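Side-chain contacts in carbohydrate binding protein (Flavobacterium johnsoniae, PDB 3HZB), which binds calcium ions through this βγ-crystallin domain, one part of a longer protein that probably also recognises carbohydrates: residues Thr4-Asp8 against Cys9-Gly13; Gly21-Asn24 against Leu25-Asn29; Cys70-Thr73 against Thr74-Asp77. One frame throughout, in Å; residues are numbered along the deposited sequence.

Contact 1 (Thr4-Asp8 against Cys9-Gly13). With CA (calcium ion), chain L.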
loop_
_atom_site.group_PDB
_atom_site.type_symbol
_atom_site.label_atom_id
_atom_site.label_comp_id
_atom_site.label_asym_id
_atom_site.label_seq_id
_atom_site.Cartn_x
_atom_site.Cartn_y
_atom_site.Cartn_z
ATOM N N THR B 4 4.819 3.849 7.193
ATOM C CA THR B 4 4.549 5.202 7.648
ATOM C C THR B 4 3.156 5.211 8.267
ATOM O O THR B 4 2.204 4.709 7.677
ATOM C CB THR B 4 4.607 6.217 6.486
ATOM O OG1 THR B 4 5.909 6.178 5.887
ATOM C CG2 THR B 4 4.349 7.626 7.000
ATOM N N VAL B 5 3.051 5.753 9.475
ATOM C CA VAL B 5 1.768 5.824 10.159
ATOM C C VAL B 5 1.320 7.278 10.175
ATOM O O VAL B 5 2.102 8.174 10.497
ATOM C CB VAL B 5 1.876 5.271 11.594
ATOM C CG1 VAL B 5 2.236 3.801 11.532
ATOM C CG2 VAL B 5 2.934 6.041 12.391
ATOM N N TYR B 6 0.061 7.509 9.818
ATOM C CA TYR B 6 -0.462 8.865 9.758
ATOM C C TYR B 6 -1.512 9.172 10.802
ATOM O O TYR B 6 -2.292 8.303 11.204
ATOM C CB TYR B 6 -1.056 9.151 8.377
ATOM C CG TYR B 6 -0.087 8.990 7.232
ATOM C CD1 TYR B 6 0.220 7.726 6.731
ATOM C CD2 TYR B 6 0.515 10.100 6.639
ATOM C CE1 TYR B 6 1.098 7.567 5.671
ATOM C CE2 TYR B 6 1.403 9.951 5.571
ATOM C CZ TYR B 6 1.687 8.679 5.096
ATOM O OH TYR B 6 2.560 8.505 4.049
ATOM N N LYS B 7 -1.533 10.434 11.215
ATOM C CA LYS B 7 -2.483 10.902 12.205
ATOM C C LYS B 7 -3.900 10.872 11.642
ATOM O O LYS B 7 -4.821 10.492 12.335
ATOM C CB LYS B 7 -2.134 12.328 12.641
ATOM C CG LYS B 7 -3.012 12.875 13.767
ATOM C CD LYS B 7 -2.648 14.327 14.079
ATOM C CE LYS B 7 -3.424 14.853 15.277
ATOM N NZ LYS B 7 -2.947 14.237 16.551
ATOM N N ASP B 8 -4.072 11.267 10.385
ATOM C CA ASP B 8 -5.399 11.284 9.772
ATOM C C ASP B 8 -5.600 10.226 8.701
ATOM O O ASP B 8 -4.649 9.608 8.230
ATOM C CB ASP B 8 -5.681 12.652 9.140
ATOM C CG ASP B 8 -5.676 13.775 10.150
ATOM O OD1 ASP B 8 -5.929 13.507 11.342
ATOM O OD2 ASP B 8 -5.435 14.930 9.748
ATOM N N CYS B 9 -6.854 10.034 8.308
ATOM C CA CYS B 9 -7.183 9.078 7.262
ATOM C C CYS B 9 -6.672 9.616 5.930
ATOM O O CYS B 9 -6.337 10.794 5.823
ATOM C CB CYS B 9 -8.701 8.846 7.230
ATOM S SG CYS B 9 -9.189 7.683 8.543
ATOM N N ASN B 10 -6.584 8.746 4.929
ATOM C CA ASN B 10 -6.108 9.140 3.606
ATOM C C ASN B 10 -4.651 9.593 3.584
ATOM O O ASN B 10 -4.273 10.473 2.805
ATOM C CB ASN B 10 -7.004 10.241 3.040
ATOM C CG ASN B 10 -8.407 9.751 2.758
ATOM O OD1 ASN B 10 -9.362 10.529 2.770
ATOM N ND2 ASN B 10 -8.539 8.456 2.491
ATOM N N TYR B 11 -3.839 8.995 4.450
ATOM C CA TYR B 11 -2.408 9.292 4.510
ATOM C C TYR B 11 -2.072 10.778 4.622
ATOM O O TYR B 11 -1.267 11.304 3.850
ATOM C CB TYR B 11 -1.719 8.689 3.279
ATOM C CG TYR B 11 -2.273 7.330 2.905
ATOM C CD1 TYR B 11 -3.019 7.154 1.736
ATOM C CD2 TYR B 11 -2.107 6.234 3.750
ATOM C CE1 TYR B 11 -3.594 5.916 1.421
ATOM C CE2 TYR B 11 -2.674 4.997 3.448
ATOM C CZ TYR B 11 -3.420 4.844 2.286
ATOM O OH TYR B 11 -4.016 3.631 2.013
ATOM N N THR B 12 -2.689 11.443 5.591
ATOM C CA THR B 12 -2.464 12.866 5.825
ATOM C C THR B 12 -2.278 13.097 7.323
ATOM O O THR B 12 -2.510 12.195 8.129
ATOM C CB THR B 12 -3.660 13.718 5.333
ATOM O OG1 THR B 12 -4.848 13.326 6.030
ATOM C CG2 THR B 12 -3.872 13.530 3.836
ATOM N N GLY B 13 -1.864 14.305 7.692
ATOM C CA GLY B 13 -1.649 14.616 9.095
ATOM C C GLY B 13 -0.255 14.199 9.524
ATOM O O GLY B 13 0.471 13.582 8.749
HETATM CA CA CA L . -6.462 10.012 14.070
HETATM O O HOH W 1 -7.711 11.948 12.532
HETATM O O HOH W 2 -9.077 10.321 14.087
HETATM O O HOH W 3 -6.343 11.948 15.797
#
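Tyr6 presents one face of its ring to Tyr11, and this aromatic packing carries the contact round the turn. Tyr11 CB stands over that face, 3.8 Å from the centroid of the Tyr6 ring and 11° off its normal, a CH-pi geometry. The Tyr11 ring continues past the rim, so the pair is an offset edge-to-face stack with planes at 71° and the edge of Tyr11 toward the face of Tyr6. Putting CG anti to the carbonyl carbon (chi1 -58°) lays the Tyr6 ring beneath the backbone of Tyr11, whose C atom is 3.3 Å from Tyr6 CD2.

Hydrogen bonds close the loop: Asp8 N donates to Thr12 O (2.9 Å), and Thr12 OG1 donates to Cys9 O at 2.9 Å.

The turn after strand 3-6 supplies a backbone carbonyl to a calcium site of the βγ-crystallin domain. Lys7 O binds the ion at 2.4 Å, while Asp8 OD1 accepts a bond from a calcium-bound water (2.6 Å); Asp37, Ser39 and Asp77 supply further ligands.

Cys9 is disulfide-bonded to Cys70, and Arg42 makes a cation-pi contact with Tyr11. Tyr6 packs on Ser40 of the adjacent strand 40-43, and the loop leads on to strand 15-18.

Contact 2 (Gly21-Asn24 against Leu25-Asn29)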
loop_
_atom_site.group_PDB
_atom_site.type_symbol
_atom_site.label_atom_id
_atom_site.label_comp_id
_atom_site.label_asym_id
_atom_site.label_seq_id
_atom_site.Cartn_x
_atom_site.Cartn_y
_atom_site.Cartn_z
ATOM N N GLY B 21 11.306 -3.620 13.578
ATOM C CA GLY B 21 11.544 -3.444 14.998
ATOM C C GLY B 21 10.275 -3.314 15.818
ATOM O O GLY B 21 9.166 -3.353 15.281
ATOM N N ASP B 22 10.443 -3.144 17.124
ATOM C CA ASP B 22 9.307 -3.028 18.028
ATOM C C ASP B 22 9.158 -1.615 18.571
ATOM O O ASP B 22 10.126 -1.007 19.027
ATOM C CB ASP B 22 9.461 -4.020 19.182
ATOM C CG ASP B 22 9.643 -5.449 18.697
ATOM O OD1 ASP B 22 8.940 -5.845 17.742
ATOM O OD2 ASP B 22 10.484 -6.177 19.272
ATOM N N TYR B 23 7.935 -1.103 18.518
ATOM C CA TYR B 23 7.652 0.244 18.978
ATOM C C TYR B 23 6.611 0.315 20.085
ATOM O O TYR B 23 5.412 0.184 19.824
ATOM C CB TYR B 23 7.166 1.116 17.813
ATOM C CG TYR B 23 8.169 1.322 16.707
ATOM C CD1 TYR B 23 8.442 0.310 15.786
ATOM C CD2 TYR B 23 8.855 2.531 16.581
ATOM C CE1 TYR B 23 9.369 0.495 14.767
ATOM C CE2 TYR B 23 9.788 2.726 15.567
ATOM C CZ TYR B 23 10.038 1.702 14.664
ATOM O OH TYR B 23 10.953 1.888 13.657
ATOM N N ASN B 24 7.055 0.501 21.325
ATOM C CA ASN B 24 6.095 0.662 22.405
ATOM C C ASN B 24 5.665 2.126 22.322
ATOM O O ASN B 24 6.170 2.868 21.476
ATOM C CB ASN B 24 6.699 0.312 23.781
ATOM C CG ASN B 24 7.979 1.080 24.106
ATOM O OD1 ASN B 24 8.664 0.753 25.078
ATOM N ND2 ASN B 24 8.300 2.091 23.319
ATOM N N LEU B 25 4.733 2.552 23.168
ATOM C CA LEU B 25 4.272 3.933 23.102
ATOM C C LEU B 25 5.415 4.935 23.280
ATOM O O LEU B 25 5.439 5.979 22.639
ATOM C CB LEU B 25 3.179 4.177 24.145
ATOM C CG LEU B 25 2.503 5.553 24.108
ATOM C CD1 LEU B 25 1.952 5.845 22.714
ATOM C CD2 LEU B 25 1.383 5.578 25.136
ATOM N N ALA B 26 6.366 4.611 24.148
ATOM C CA ALA B 26 7.498 5.495 24.371
ATOM C C ALA B 26 8.233 5.739 23.058
ATOM O O ALA B 26 8.528 6.886 22.710
ATOM C CB ALA B 26 8.449 4.887 25.403
ATOM N N ARG B 27 8.515 4.670 22.316
ATOM C CA ARG B 27 9.225 4.825 21.054
ATOM C C ARG B 27 8.383 5.571 20.024
ATOM O O ARG B 27 8.918 6.361 19.245
ATOM C CB ARG B 27 9.661 3.466 20.494
ATOM C CG ARG B 27 10.706 3.596 19.390
ATOM C CD ARG B 27 11.227 2.240 18.922
ATOM N NE ARG B 27 12.245 2.398 17.885
ATOM C CZ ARG B 27 12.770 1.397 17.184
ATOM N NH1 ARG B 27 12.377 0.147 17.401
ATOM N NH2 ARG B 27 13.689 1.651 16.261
ATOM N N LEU B 28 7.073 5.330 20.016
ATOM C CA LEU B 28 6.204 6.035 19.079
ATOM C C LEU B 28 6.264 7.527 19.405
ATOM O O LEU B 28 6.361 8.366 18.511
ATOM C CB LEU B 28 4.755 5.531 19.184
ATOM C CG LEU B 28 4.480 4.118 18.654
ATOM C CD1 LEU B 28 3.008 3.781 18.818
ATOM C CD2 LEU B 28 4.872 4.035 17.185
ATOM N N ASN B 29 6.230 7.854 20.694
ATOM C CA ASN B 29 6.286 9.249 21.125
ATOM C C ASN B 29 7.613 9.908 20.757
ATOM O O ASN B 29 7.662 11.118 20.529
ATOM C CB ASN B 29 6.070 9.351 22.636
ATOM C CG ASN B 29 4.598 9.392 23.023
ATOM O OD1 ASN B 29 3.704 9.088 22.221
ATOM N ND2 ASN B 29 4.340 9.761 24.267
HETATM O O HOH W 4 13.166 -3.075 17.871
#
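With CG anti to the backbone N (chi1 -165°) and the chain extended from CG to NE, Arg27 reaches back from the helix along strand 21-23. Tyr23, its CG anti to the carbonyl carbon, offers a ring face to that chain. The guanidinium lies nearly flat on the ring, planes 15° apart, and CZ of Arg27 is 4.0 Å from the Tyr23 ring centroid, a cation-pi stack. Arg27 CD touches Tyr23 CD2 at 3.3 Å, nearer the helix, while NH1 at the far end sits over the ring centre. NH1 also donates to Asp22 O at 3.0 Å; the oxygen is in the guanidinium plane, but the donor stands well above the carbonyl plane. One arginine group is thus held by both its face and its edge.

This is the junction between an edge strand of the four-stranded sheet of the βγ-crystallin domain and the short helix 25-29, whose axes run at 91° to each other. Asn24 occupies the N-cap position, and its O accepts from Leu28 N at 3.0 Å. Leu28 turns CD2 to Tyr23 CB, 3.8 Å away, adding an apolar contact beside the stack.

Outside partners complete the polar ends: Tyr23 OH is hydrogen-bonded to Thr19 N, and Asp22 OD1 forms a salt bridge with Arg83 of strand 81-86. Leu25 N at the start of the helix donates to Asp55 OD1.

Contact 3 (Cys70-Thr73 against Thr74-Asp77). With CA (calcium ion), chain L.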
loop_
_atom_site.group_PDB
_atom_site.type_symbol
_atom_site.label_atom_id
_atom_site.label_comp_id
_atom_site.label_asym_id
_atom_site.label_seq_id
_atom_site.Cartn_x
_atom_site.Cartn_y
_atom_site.Cartn_z
ATOM N N CYS B 70 -7.824 4.194 6.140
ATOM C CA CYS B 70 -8.644 4.632 7.266
ATOM C C CYS B 70 -9.012 3.437 8.129
ATOM O O CYS B 70 -9.880 2.642 7.763
ATOM C CB CYS B 70 -9.911 5.303 6.733
ATOM S SG CYS B 70 -10.708 6.580 7.772
ATOM N N LEU B 71 -8.338 3.303 9.266
ATOM C CA LEU B 71 -8.603 2.196 10.173
ATOM C C LEU B 71 -10.074 2.177 10.563
ATOM O O LEU B 71 -10.723 3.222 10.618
ATOM C CB LEU B 71 -7.734 2.326 11.423
ATOM C CG LEU B 71 -6.229 2.265 11.133
ATOM C CD1 LEU B 71 -5.449 2.574 12.400
ATOM C CD2 LEU B 71 -5.864 0.890 10.589
ATOM N N ASN B 72 -10.599 0.988 10.834
ATOM C CA ASN B 72 -12.003 0.860 11.203
ATOM C C ASN B 72 -12.269 1.314 12.635
ATOM O O ASN B 72 -11.354 1.738 13.344
ATOM C CB ASN B 72 -12.476 -0.584 10.987
ATOM C CG ASN B 72 -11.736 -1.586 11.849
ATOM O OD1 ASN B 72 -11.787 -2.790 11.593
ATOM N ND2 ASN B 72 -11.059 -1.102 12.882
ATOM N N THR B 73 -13.528 1.228 13.050
ATOM C CA THR B 73 -13.934 1.649 14.386
ATOM C C THR B 73 -13.177 0.955 15.512
ATOM O O THR B 73 -12.978 1.532 16.579
ATOM C CB THR B 73 -15.437 1.406 14.605
ATOM O OG1 THR B 73 -16.180 2.065 13.573
ATOM C CG2 THR B 73 -15.871 1.949 15.958
ATOM N N THR B 74 -12.767 -0.284 15.273
ATOM C CA THR B 74 -12.047 -1.055 16.275
ATOM C C THR B 74 -10.597 -0.611 16.430
ATOM O O THR B 74 -10.025 -0.711 17.518
ATOM C CB THR B 74 -12.058 -2.561 15.929
ATOM O OG1 THR B 74 -13.410 -3.030 15.869
ATOM C CG2 THR B 74 -11.307 -3.361 16.984
ATOM N N TRP B 75 -10.005 -0.107 15.353
ATOM C CA TRP B 75 -8.607 0.293 15.413
ATOM C C TRP B 75 -8.262 1.759 15.254
ATOM O O TRP B 75 -7.152 2.164 15.592
ATOM C CB TRP B 75 -7.802 -0.523 14.405
ATOM C CG TRP B 75 -7.683 -1.933 14.837
ATOM C CD1 TRP B 75 -8.497 -2.974 14.490
ATOM C CD2 TRP B 75 -6.737 -2.454 15.772
ATOM N NE1 TRP B 75 -8.113 -4.115 15.155
ATOM C CE2 TRP B 75 -7.035 -3.824 15.950
ATOM C CE3 TRP B 75 -5.664 -1.895 16.482
ATOM C CZ2 TRP B 75 -6.298 -4.645 16.808
ATOM C CZ3 TRP B 75 -4.929 -2.713 17.337
ATOM C CH2 TRP B 75 -5.251 -4.073 17.491
ATOM N N ASN B 76 -9.192 2.557 14.745
ATOM C CA ASN B 76 -8.912 3.975 14.564
ATOM C C ASN B 76 -8.772 4.677 15.910
ATOM O O ASN B 76 -9.621 4.531 16.787
ATOM C CB ASN B 76 -10.018 4.648 13.758
ATOM C CG ASN B 76 -9.703 6.091 13.462
ATOM O OD1 ASN B 76 -8.687 6.394 12.838
ATOM N ND2 ASN B 76 -10.564 6.995 13.916
ATOM N N ASP B 77 -7.694 5.440 16.063
ATOM C CA ASP B 77 -7.432 6.159 17.306
ATOM C C ASP B 77 -7.410 5.219 18.503
ATOM O O ASP B 77 -7.903 5.564 19.575
ATOM C CB ASP B 77 -8.495 7.237 17.535
ATOM C CG ASP B 77 -8.466 8.307 16.473
ATOM O OD1 ASP B 77 -7.412 8.439 15.823
ATOM O OD2 ASP B 77 -9.476 9.020 16.295
HETATM CA CA CA L . -6.462 10.012 14.070
HETATM O O HOH W 5 -12.173 4.093 17.031
HETATM O O HOH W 2 -9.077 10.321 14.087
HETATM O O HOH W 3 -6.343 11.948 15.797
HETATM O O HOH W 1 -7.711 11.948 12.532
#
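Asn72 O is gripped by two backbone N-H groups from the far side of the turn. Asn76 N donates at 2.7 Å and lies nearly in line with the C=O bond, the angle at the oxygen being 175°. Trp75 N, 3.0 Å from the same Asn72 O, comes from above the carbonyl plane, and its N-H is more bent, 135° at the hydrogen. The two donors therefore use different directions of approach. The bond from Trp75 N closes a type I β-turn over residues 72-75, with Thr73 and Thr74 at its corners, and the bond from Asn76 N extends it by one residue. The Asn72 side chain, its CG set between the backbone N and the carbonyl carbon (chi1 62°), brings its amide to the edge of the Trp75 ring.

On the inner side Leu71 faces the returning chain. Its CB is 4.1 Å from Trp75 CB, while CD1 rests 3.6 Å from Trp75 O. A water bridges Thr73 O and Asn76 O, donating to both, the latter at 2.6 Å.

The turn belongs to the Greek key motif of the βγ-crystallin family, in the long connection from strand 60-64 to strand 81-86, and it leads directly into a calcium site. Asp77 OD1 binds the ion at 2.5 Å, the same ion that Lys7 O holds, and OD2 of the carboxylate accepts a bond from a calcium-bound water, so both oxygens serve the site. Asn76 OD1 is hydrogen-bonded to Ser39 OG, itself a ligand, which makes Asn76 a second-shell partner of the metal, and Thr74 O accepts from Gln53 NE2, a residue of another calcium site.

Overall arrangement
Contacts 1 and 3 belong together: the disulfide between Cys9 and Cys70 joins them, and one calcium ion takes a ligand from each, a backbone carbonyl from contact 1 and a carboxylate from contact 3, with three waters common to both. Contact 2 stands apart, its centre about 17 Å from that of contact 1 and 19 Å from that of contact 3, on the opposite side of the chain's centre from the latter. Contact 1 is a surface contact, whereas contacts 2 and 3 are partly buried. A tyrosine pair shapes contact 1 beside the three-stranded sheet, and a cation-pi stack shapes contact 2 at the edge of the four-stranded one; backbone hydrogen bonds dominate contact 3.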